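Local coordinates for protein malonyl-CoA decarboxylase (Rhodopseudomonas palustris, PDB 4KSA) that probably catalyses the decarboxylation of malonyl-CoA to acetyl-CoA and carbon dioxide, at residues L326-L338 with T349-A361. Residues are numbered along the deposited sequence; the frame is centred on the assembly and turned at random.
Sequences LLDASARTALEAL and TADRLKPIVLQLA
L335 and I356 meet at about a right angle near the middle of the contact between two consecutive helices: CD1 of L335 lies 3.9 Å from CG1 of I356, while the other methyl, CD2, reaches tip to tip toward CD1 of L360 at 4.1 Å. The branched end of L335 is thus shared between two side chains one turn apart on helix 347-367. I356 carries CG1 anti to its backbone N (chi1 177°), which sends the ethyl arm across to the short helix, where CD1 rests 3.9 Å from CB of A331; here the CA atoms of A331 and I356 are 6.6 Å apart. Toward the connection between the helices, L353 packs against A337 and L338. Its CD1 lies 3.6 Å from CD2 of L338, the two leucines set at a slant to each other, and also touches CB of A337; its CD2 faces the carbonyl O of A334. A337 CB then meets the CG2 methyl of T349, whose hydroxyl is turned to D346. At the far end, L327 crosses L360 nearly perpendicularly, with their CD2 atoms 3.9 Å apart, and L326 lies across the Q359 side chain. D328 caps the short helix where it begins, its OD1 accepting from A331 N at 2.8 Å in a nearly straight bond (166°). The join is largely apolar. The helix segments are steeply inclined, 128° between their N-to-C directions, with axes 10.1 Å apart at closest approach. They lie at the periphery of the C-terminal, acetyltransferase-clan region, away from the magnesium site. L315 of helix 311-320 touches both L338 and L360, W343 in the connection packs on L338 and L353, and beyond L358 and A361 lies L393 of strand 389-394, an outermost strand of the chain's mixed sheet.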
loop_
_atom_site.group_PDB
_atom_site.type_symbol
_atom_site.label_atom_id
_atom_site.label_comp_id
_atom_site.label_asym_id
_atom_site.label_seq_id
_atom_site.Cartn_x
_atom_site.Cartn_y
_atom_site.Cartn_z
ATOM N N LEU A 326 41.193 -37.953 20.697
ATOM C CA LEU A 326 40.357 -39.061 21.130
ATOM C C LEU A 326 40.006 -40.041 20.025
ATOM O O LEU A 326 38.903 -40.046 19.480
ATOM C CB LEU A 326 39.064 -38.575 21.800
ATOM C CG LEU A 326 38.323 -39.677 22.596
ATOM C CD1 LEU A 326 38.522 -39.457 24.104
ATOM C CD2 LEU A 326 36.830 -39.682 22.243
ATOM N N LEU A 327 40.988 -40.871 19.713
ATOM C CA LEU A 327 40.871 -41.930 18.736
ATOM C C LEU A 327 41.813 -43.009 19.237
ATOM O O LEU A 327 43.026 -42.942 19.009
ATOM C CB LEU A 327 41.314 -41.475 17.346
ATOM C CG LEU A 327 40.316 -40.663 16.528
ATOM C CD1 LEU A 327 40.849 -40.524 15.104
ATOM C CD2 LEU A 327 38.959 -41.355 16.526
ATOM N N ASP A 328 41.257 -43.974 19.962
ATOM C CA ASP A 328 42.049 -45.081 20.479
ATOM C C ASP A 328 42.150 -46.153 19.389
ATOM O O ASP A 328 41.585 -46.001 18.298
ATOM C CB ASP A 328 41.420 -45.658 21.761
ATOM C CG ASP A 328 39.975 -46.110 21.573
ATOM O OD1 ASP A 328 39.656 -46.711 20.524
ATOM O OD2 ASP A 328 39.161 -45.882 22.494
ATOM N N ALA A 329 42.876 -47.227 19.673
ATOM C CA ALA A 329 43.039 -48.297 18.698
ATOM C C ALA A 329 41.692 -48.810 18.146
ATOM O O ALA A 329 41.551 -49.044 16.944
ATOM C CB ALA A 329 43.847 -49.440 19.323
ATOM N N SER A 330 40.708 -48.973 19.028
ATOM C CA SER A 330 39.379 -49.452 18.639
ATOM C C SER A 330 38.753 -48.530 17.596
ATOM O O SER A 330 38.466 -48.938 16.458
ATOM C CB SER A 330 38.461 -49.500 19.863
ATOM O OG SER A 330 39.135 -50.021 20.999
ATOM N N ALA A 331 38.536 -47.282 18.014
ATOM C CA ALA A 331 37.953 -46.251 17.166
ATOM C C ALA A 331 38.582 -46.276 15.790
ATOM O O ALA A 331 37.902 -46.435 14.785
ATOM C CB ALA A 331 38.158 -44.899 17.796
ATOM N N ARG A 332 39.892 -46.112 15.752
ATOM C CA ARG A 332 40.601 -46.124 14.490
ATOM C C ARG A 332 40.226 -47.365 13.690
ATOM O O ARG A 332 39.941 -47.283 12.491
ATOM C CB ARG A 332 42.108 -46.073 14.752
ATOM C CG ARG A 332 42.564 -44.733 15.311
ATOM C CD ARG A 332 44.000 -44.776 15.767
ATOM N NE ARG A 332 44.530 -43.456 16.101
ATOM C CZ ARG A 332 44.676 -42.460 15.229
ATOM N NH1 ARG A 332 44.327 -42.613 13.951
ATOM N NH2 ARG A 332 45.201 -41.312 15.631
ATOM N N THR A 333 40.199 -48.509 14.364
ATOM C CA THR A 333 39.862 -49.768 13.712
ATOM C C THR A 333 38.455 -49.760 13.117
ATOM O O THR A 333 38.271 -50.130 11.959
ATOM C CB THR A 333 39.967 -50.939 14.696
ATOM O OG1 THR A 333 41.190 -50.839 15.435
ATOM C CG2 THR A 333 39.948 -52.260 13.943
ATOM N N ALA A 334 37.471 -49.337 13.910
ATOM C CA ALA A 334 36.071 -49.267 13.464
ATOM C C ALA A 334 35.848 -48.254 12.329
ATOM O O ALA A 334 35.193 -48.542 11.329
ATOM C CB ALA A 334 35.170 -48.920 14.650
ATOM N N LEU A 335 36.397 -47.061 12.501
ATOM C CA LEU A 335 36.275 -46.007 11.508
ATOM C C LEU A 335 36.618 -46.471 10.096
ATOM O O LEU A 335 36.033 -45.987 9.127
ATOM C CB LEU A 335 37.179 -44.837 11.901
ATOM C CG LEU A 335 36.544 -43.523 12.347
ATOM C CD1 LEU A 335 35.219 -43.734 13.072
ATOM C CD2 LEU A 335 37.551 -42.828 13.237
ATOM N N GLU A 336 37.566 -47.401 9.981
ATOM C CA GLU A 336 37.986 -47.913 8.673
ATOM C C GLU A 336 36.787 -48.356 7.846
ATOM O O GLU A 336 36.879 -48.509 6.626
ATOM C CB GLU A 336 38.951 -49.094 8.829
ATOM C CG GLU A 336 40.273 -48.760 9.504
ATOM C CD GLU A 336 41.238 -49.937 9.510
ATOM O OE1 GLU A 336 40.912 -50.979 10.122
ATOM O OE2 GLU A 336 42.324 -49.820 8.899
ATOM N N ALA A 337 35.666 -48.568 8.527
ATOM C CA ALA A 337 34.432 -48.983 7.876
ATOM C C ALA A 337 33.932 -47.869 6.957
ATOM O O ALA A 337 33.431 -48.128 5.862
ATOM C CB ALA A 337 33.378 -49.316 8.929
ATOM N N LEU A 338 34.079 -46.628 7.409
ATOM C CA LEU A 338 33.643 -45.476 6.633
ATOM C C LEU A 338 34.302 -45.432 5.262
ATOM O O LEU A 338 33.789 -44.802 4.341
ATOM C CB LEU A 338 33.947 -44.189 7.400
ATOM C CG LEU A 338 33.142 -44.036 8.691
ATOM C CD1 LEU A 338 33.685 -42.891 9.522
ATOM C CD2 LEU A 338 31.681 -43.823 8.337
ATOM N N THR A 349 27.100 -52.978 9.946
ATOM C CA THR A 349 28.214 -52.026 9.881
ATOM C C THR A 349 27.775 -50.667 10.417
ATOM O O THR A 349 28.548 -49.952 11.055
ATOM C CB THR A 349 28.715 -51.827 8.432
ATOM O OG1 THR A 349 29.081 -53.092 7.867
ATOM C CG2 THR A 349 29.919 -50.899 8.412
ATOM N N ALA A 350 26.519 -50.328 10.148
ATOM C CA ALA A 350 25.934 -49.069 10.578
ATOM C C ALA A 350 25.884 -48.949 12.094
ATOM O O ALA A 350 26.527 -48.074 12.679
ATOM C CB ALA A 350 24.526 -48.936 10.001
ATOM N N ASP A 351 25.115 -49.830 12.725
ATOM C CA ASP A 351 24.966 -49.816 14.173
ATOM C C ASP A 351 26.291 -49.901 14.893
ATOM O O ASP A 351 26.406 -49.490 16.044
ATOM C CB ASP A 351 24.072 -50.965 14.623
ATOM C CG ASP A 351 22.630 -50.767 14.213
ATOM O OD1 ASP A 351 22.356 -50.718 12.991
ATOM O OD2 ASP A 351 21.772 -50.651 15.120
ATOM N N ARG A 352 27.292 -50.440 14.215
ATOM C CA ARG A 352 28.610 -50.569 14.807
ATOM C C ARG A 352 29.274 -49.189 14.830
ATOM O O ARG A 352 29.932 -48.811 15.805
ATOM C CB ARG A 352 29.450 -51.530 13.974
ATOM C CG ARG A 352 30.437 -52.351 14.777
ATOM C CD ARG A 352 29.840 -53.700 15.165
ATOM N NE ARG A 352 29.378 -54.473 14.006
ATOM C CZ ARG A 352 30.065 -54.645 12.875
ATOM N NH1 ARG A 352 31.263 -54.090 12.718
ATOM N NH2 ARG A 352 29.556 -55.390 11.901
ATOM N N LEU A 353 29.085 -48.449 13.737
ATOM C CA LEU A 353 29.640 -47.107 13.561
ATOM C C LEU A 353 28.933 -46.025 14.367
ATOM O O LEU A 353 29.584 -45.193 15.004
ATOM C CB LEU A 353 29.586 -46.718 12.084
ATOM C CG LEU A 353 30.735 -47.136 11.181
ATOM C CD1 LEU A 353 30.352 -46.883 9.740
ATOM C CD2 LEU A 353 31.992 -46.354 11.560
ATOM N N LYS A 354 27.600 -46.041 14.318
ATOM C CA LYS A 354 26.766 -45.051 15.004
ATOM C C LYS A 354 27.282 -44.562 16.361
ATOM O O LYS A 354 27.314 -43.365 16.617
ATOM C CB LYS A 354 25.331 -45.570 15.157
ATOM C CG LYS A 354 24.443 -44.628 15.943
ATOM C CD LYS A 354 23.038 -45.166 16.184
ATOM C CE LYS A 354 22.075 -44.759 15.087
ATOM N NZ LYS A 354 20.659 -44.993 15.500
ATOM N N PRO A 355 27.688 -45.477 17.253
ATOM C CA PRO A 355 28.182 -45.005 18.550
ATOM C C PRO A 355 29.492 -44.226 18.466
ATOM O O PRO A 355 29.627 -43.172 19.086
ATOM C CB PRO A 355 28.330 -46.290 19.348
ATOM C CG PRO A 355 28.705 -47.285 18.283
ATOM C CD PRO A 355 27.720 -46.949 17.188
ATOM N N ILE A 356 30.458 -44.733 17.711
ATOM C CA ILE A 356 31.723 -44.028 17.606
ATOM C C ILE A 356 31.578 -42.687 16.876
ATOM O O ILE A 356 32.105 -41.668 17.334
ATOM C CB ILE A 356 32.834 -44.903 16.913
ATOM C CG1 ILE A 356 34.130 -44.086 16.752
ATOM C CG2 ILE A 356 32.366 -45.384 15.540
ATOM C CD1 ILE A 356 34.608 -43.373 18.031
ATOM N N VAL A 357 30.857 -42.672 15.757
ATOM C CA VAL A 357 30.683 -41.432 15.012
ATOM C C VAL A 357 29.945 -40.367 15.818
ATOM O O VAL A 357 30.480 -39.281 16.050
ATOM C CB VAL A 357 29.952 -41.673 13.678
ATOM C CG1 VAL A 357 29.476 -40.372 13.099
ATOM C CG2 VAL A 357 30.898 -42.326 12.705
ATOM N N LEU A 358 28.729 -40.669 16.256
ATOM C CA LEU A 358 27.958 -39.707 17.037
ATOM C C LEU A 358 28.775 -39.103 18.165
ATOM O O LEU A 358 28.605 -37.943 18.512
ATOM C CB LEU A 358 26.716 -40.368 17.627
ATOM C CG LEU A 358 25.680 -40.824 16.606
ATOM C CD1 LEU A 358 24.493 -41.435 17.316
ATOM C CD2 LEU A 358 25.249 -39.644 15.763
ATOM N N GLN A 359 29.666 -39.891 18.745
ATOM C CA GLN A 359 30.476 -39.391 19.838
ATOM C C GLN A 359 31.578 -38.465 19.338
ATOM O O GLN A 359 31.988 -37.545 20.039
ATOM C CB GLN A 359 31.080 -40.552 20.614
ATOM C CG GLN A 359 31.775 -40.114 21.885
ATOM C CD GLN A 359 32.674 -41.193 22.428
ATOM O OE1 GLN A 359 32.210 -42.282 22.799
ATOM N NE2 GLN A 359 33.980 -40.906 22.471
ATOM N N LEU A 360 32.072 -38.718 18.133
ATOM C CA LEU A 360 33.101 -37.868 17.558
ATOM C C LEU A 360 32.421 -36.566 17.137
ATOM O O LEU A 360 32.967 -35.467 17.324
ATOM C CB LEU A 360 33.730 -38.544 16.343
ATOM C CG LEU A 360 34.725 -39.654 16.660
ATOM C CD1 LEU A 360 35.157 -40.351 15.381
ATOM C CD2 LEU A 360 35.915 -39.042 17.382
ATOM N N ALA A 361 31.218 -36.698 16.584
ATOM C CA ALA A 361 30.454 -35.542 16.150
ATOM C C ALA A 361 30.265 -34.583 17.321
ATOM O O ALA A 361 30.405 -33.373 17.167
ATOM C CB ALA A 361 29.117 -35.978 15.610
#